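Local coordinates for protein putative acetyl/propionyl-CoA carboxylase, alpha subunit (Methylibium petroleiphilum, PDB 2O1Q) that binds zinc in a cupin-type beta fold and is probably an oxidoreductase, tentatively an acetylacetone dioxygenase, at residues R32-H37 and T46-C51. Numbering follows the deposited sequence.
Sequences RWKLLH and TAIFDC
R32 and D50 lie side by side on one face of an antiparallel hairpin and pair in a salt bridge at its open end, away from the turn. NH2 of R32 reaches OD2 of D50 at 2.9 Å in a nearly straight bond (170°), the oxygen lying in the guanidinium plane but met from above the carboxylate plane; the two planes are 59° apart. A bend at chi3 turns the guanidinium toward the acid, while NE adds a weak bond to OD2 and also donates to a water that hydrogen-bonds back to that oxygen. Replacing R32 with a leucine would probably leave the D50 carboxylate without its charged mate and the water without its NE donor. The same residues exchange both backbone hydrogen bonds, R32 N to D50 O and D50 N to R32 O, each 2.9 Å; K34 and I48 do likewise further along. There, CD1 of L36 loosely meets CG2 of I48, which also touches CB of K34. On the other face, CB of W33 lies 3.7 Å from CD2 of F49, and the CE3 edge of the indole meets CB of A47 at 3.9 Å. L35, its CG anti to the backbone N (chi1 -176°), brings CD1 to 3.3 Å from T46 O. That carbonyl accepts both L36 N (2.8 Å) and H37 N (3.2 Å), a classic beta bulge that shifts the register by one. W143 of helix 136-144 covers W33 and L35, strand 110-118 continues the cupin sheet beyond 46-51, and E67 of a second subunit bonds T46 OG1. Backbone bonds and bulge thus set the register, while the partly exposed, water-bridged ion pair is likely to be more sensitive to solvent than the buried apolar face.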
ATOM      1  N   ARG A  32      -4.297 -19.401  19.684  1.00 13.33           N
ATOM      2  CA  ARG A  32      -3.071 -18.753  20.149  1.00 16.52           C
ATOM      3  C   ARG A  32      -2.429 -18.102  18.946  1.00 14.92           C
ATOM      4  O   ARG A  32      -2.739 -18.423  17.769  1.00 15.56           O
ATOM      5  CB  ARG A  32      -2.121 -19.738  20.820  1.00 16.59           C
ATOM      6  CG  ARG A  32      -2.685 -20.268  22.127  1.00 19.69           C
ATOM      7  CD  ARG A  32      -1.726 -21.211  22.817  1.00 20.26           C
ATOM      8  NE  ARG A  32      -1.206 -22.248  21.920  1.00 23.45           N
ATOM      9  CZ  ARG A  32      -0.111 -22.975  22.137  1.00 22.71           C
ATOM     10  NH1 ARG A  32       0.641 -22.801  23.186  1.00 23.66           N
ATOM     11  NH2 ARG A  32       0.296 -23.838  21.240  1.00 23.87           N
ATOM     12  N   TRP A  33      -1.523 -17.171  19.217  1.00 17.58           N
ATOM     13  CA  TRP A  33      -0.927 -16.368  18.149  1.00 14.55           C
ATOM     14  C   TRP A  33       0.488 -15.945  18.512  1.00 13.57           C
ATOM     15  O   TRP A  33       0.826 -15.950  19.691  1.00 14.59           O
ATOM     16  CB  TRP A  33      -1.825 -15.192  17.787  1.00 16.32           C
ATOM     17  CG  TRP A  33      -1.832 -14.020  18.685  1.00 16.15           C
ATOM     18  CD1 TRP A  33      -1.906 -14.017  20.021  1.00 17.72           C
ATOM     19  CD2 TRP A  33      -1.799 -12.647  18.283  1.00 16.15           C
ATOM     20  NE1 TRP A  33      -1.969 -12.745  20.495  1.00 21.04           N
ATOM     21  CE2 TRP A  33      -1.846 -11.876  19.444  1.00 15.67           C
ATOM     22  CE3 TRP A  33      -1.710 -12.003  17.052  1.00 17.42           C
ATOM     23  CZ2 TRP A  33      -1.833 -10.481  19.415  1.00 16.32           C
ATOM     24  CZ3 TRP A  33      -1.697 -10.628  17.026  1.00 20.97           C
ATOM     25  CH2 TRP A  33      -1.729  -9.891  18.203  1.00 17.88           C
ATOM     26  N   LYS A  34       1.231 -15.479  17.489  1.00 16.34           N
ATOM     27  CA  LYS A  34       2.509 -14.730  17.627  1.00 13.02           C
ATOM     28  C   LYS A  34       2.338 -13.598  16.649  1.00 13.68           C
ATOM     29  O   LYS A  34       2.137 -13.836  15.455  1.00 16.83           O
ATOM     30  CB  LYS A  34       3.700 -15.582  17.265  1.00 16.22           C
ATOM     31  CG  LYS A  34       3.803 -16.829  18.135  1.00 18.00           C
ATOM     32  CD  LYS A  34       5.007 -17.677  17.747  1.00 15.94           C
ATOM     33  CE  LYS A  34       5.020 -18.958  18.533  1.00 22.14           C
ATOM     34  NZ  LYS A  34       6.268 -19.759  18.318  1.00 20.26           N
ATOM     35  N   LEU A  35       2.443 -12.371  17.144  1.00 14.71           N
ATOM     36  CA  LEU A  35       2.599 -11.228  16.290  1.00 15.44           C
ATOM     37  C   LEU A  35       4.024 -11.161  15.785  1.00 16.04           C
ATOM     38  O   LEU A  35       4.947 -11.253  16.544  1.00 18.34           O
ATOM     39  CB  LEU A  35       2.258  -9.940  17.025  1.00 15.80           C
ATOM     40  CG  LEU A  35       2.279  -8.640  16.217  1.00 15.14           C
ATOM     41  CD1 LEU A  35       1.249  -8.771  15.102  1.00 17.34           C
ATOM     42  CD2 LEU A  35       1.988  -7.454  17.121  1.00 19.27           C
ATOM     43  N   LEU A  36       4.173 -11.021  14.472  1.00 16.18           N
ATOM     44  CA  LEU A  36       5.476 -11.091  13.836  1.00 15.76           C
ATOM     45  C   LEU A  36       5.979  -9.719  13.407  1.00 15.53           C
ATOM     46  O   LEU A  36       7.194  -9.426  13.475  1.00 16.63           O
ATOM     47  CB  LEU A  36       5.407 -12.010  12.645  1.00 14.46           C
ATOM     48  CG  LEU A  36       5.098 -13.479  12.971  1.00 14.27           C
ATOM     49  CD1 LEU A  36       4.883 -14.249  11.643  1.00 17.13           C
ATOM     50  CD2 LEU A  36       6.163 -14.110  13.888  1.00 16.93           C
ATOM     51  N   HIS A  37       5.059  -8.843  13.027  1.00 15.74           N
ATOM     52  CA  HIS A  37       5.467  -7.539  12.487  1.00 16.54           C
ATOM     53  C   HIS A  37       4.308  -6.567  12.492  1.00 15.88           C
ATOM     54  O   HIS A  37       3.151  -6.949  12.204  1.00 15.90           O
ATOM     55  CB  HIS A  37       6.036  -7.677  11.067  1.00 14.68           C
ATOM     56  CG  HIS A  37       6.280  -6.367  10.378  1.00 15.87           C
ATOM     57  ND1 HIS A  37       7.422  -5.627  10.563  1.00 16.52           N
ATOM     58  CD2 HIS A  37       5.522  -5.681   9.504  1.00 19.68           C
ATOM     59  CE1 HIS A  37       7.325  -4.503   9.868  1.00 18.64           C
ATOM     60  NE2 HIS A  37       6.191  -4.530   9.191  1.00 19.41           N
ATOM     61  N   THR A  46       1.327  -8.618  10.559  1.00 14.51           N
ATOM     62  CA  THR A  46       1.521  -9.984  10.148  1.00 16.09           C
ATOM     63  C   THR A  46       1.680 -10.808  11.411  1.00 15.78           C
ATOM     64  O   THR A  46       2.349 -10.367  12.393  1.00 15.57           O
ATOM     65  CB  THR A  46       2.804 -10.073   9.334  1.00 18.02           C
ATOM     66  OG1 THR A  46       2.747  -9.198   8.208  1.00 16.02           O
ATOM     67  CG2 THR A  46       3.106 -11.461   8.925  1.00 19.01           C
ATOM     68  N   ALA A  47       1.017 -11.951  11.413  1.00 14.19           N
ATOM     69  CA  ALA A  47       0.933 -12.804  12.577  1.00 15.46           C
ATOM     70  C   ALA A  47       0.786 -14.222  12.136  1.00 14.76           C
ATOM     71  O   ALA A  47       0.409 -14.498  10.943  1.00 16.05           O
ATOM     72  CB  ALA A  47      -0.261 -12.350  13.478  1.00 18.77           C
ATOM     73  N   ILE A  48       1.082 -15.155  13.063  1.00 15.86           N
ATOM     74  CA  ILE A  48       0.813 -16.591  12.847  1.00 14.57           C
ATOM     75  C   ILE A  48      -0.066 -17.074  13.981  1.00 14.61           C
ATOM     76  O   ILE A  48      -0.056 -16.489  15.078  1.00 14.84           O
ATOM     77  CB  ILE A  48       2.115 -17.423  12.686  1.00 16.50           C
ATOM     78  CG1 ILE A  48       1.817 -18.830  12.253  1.00 17.81           C
ATOM     79  CG2 ILE A  48       2.956 -17.259  13.946  1.00 20.17           C
ATOM     80  CD1 ILE A  48       3.062 -19.580  11.669  1.00 19.65           C
ATOM     81  N   PHE A  49      -0.961 -17.985  13.639  1.00 17.49           N
ATOM     82  CA  PHE A  49      -1.991 -18.500  14.527  1.00 16.74           C
ATOM     83  C   PHE A  49      -1.961 -20.010  14.614  1.00 14.32           C
ATOM     84  O   PHE A  49      -1.753 -20.692  13.608  1.00 16.68           O
ATOM     85  CB  PHE A  49      -3.366 -18.078  14.024  1.00 15.11           C
ATOM     86  CG  PHE A  49      -3.532 -16.566  13.886  1.00 15.12           C
ATOM     87  CD1 PHE A  49      -3.076 -15.912  12.772  1.00 18.86           C
ATOM     88  CD2 PHE A  49      -4.095 -15.805  14.909  1.00 15.19           C
ATOM     89  CE1 PHE A  49      -3.221 -14.565  12.638  1.00 17.32           C
ATOM     90  CE2 PHE A  49      -4.236 -14.458  14.762  1.00 16.99           C
ATOM     91  CZ  PHE A  49      -3.781 -13.835  13.658  1.00 16.18           C
ATOM     92  N   ASP A  50      -2.245 -20.467  15.815  1.00 15.25           N
ATOM     93  CA  ASP A  50      -2.315 -21.888  16.174  1.00 17.44           C
ATOM     94  C   ASP A  50      -3.740 -22.089  16.650  1.00 16.21           C
ATOM     95  O   ASP A  50      -4.136 -21.548  17.673  1.00 17.58           O
ATOM     96  CB  ASP A  50      -1.324 -22.199  17.286  1.00 18.71           C
ATOM     97  CG  ASP A  50      -1.345 -23.650  17.678  1.00 25.88           C
ATOM     98  OD1 ASP A  50      -1.314 -24.492  16.767  1.00 36.10           O
ATOM     99  OD2 ASP A  50      -1.396 -23.935  18.870  1.00 26.84           O
ATOM    100  N   CYS A  51      -4.505 -22.890  15.924  1.00 17.28           N
ATOM    101  CA  CYS A  51      -5.928 -22.923  16.099  1.00 18.78           C
ATOM    102  C   CYS A  51      -6.387 -24.329  16.328  1.00 18.33           C
ATOM    103  O   CYS A  51      -6.327 -25.152  15.425  1.00 17.26           O
ATOM    104  CB  CYS A  51      -6.603 -22.385  14.862  1.00 15.99           C
ATOM    105  SG  CYS A  51      -6.120 -20.768  14.263  1.00 18.50           S
TER
HETATM  106  O   HOH W   1      -3.782 -22.903  20.302  1.00 23.95           O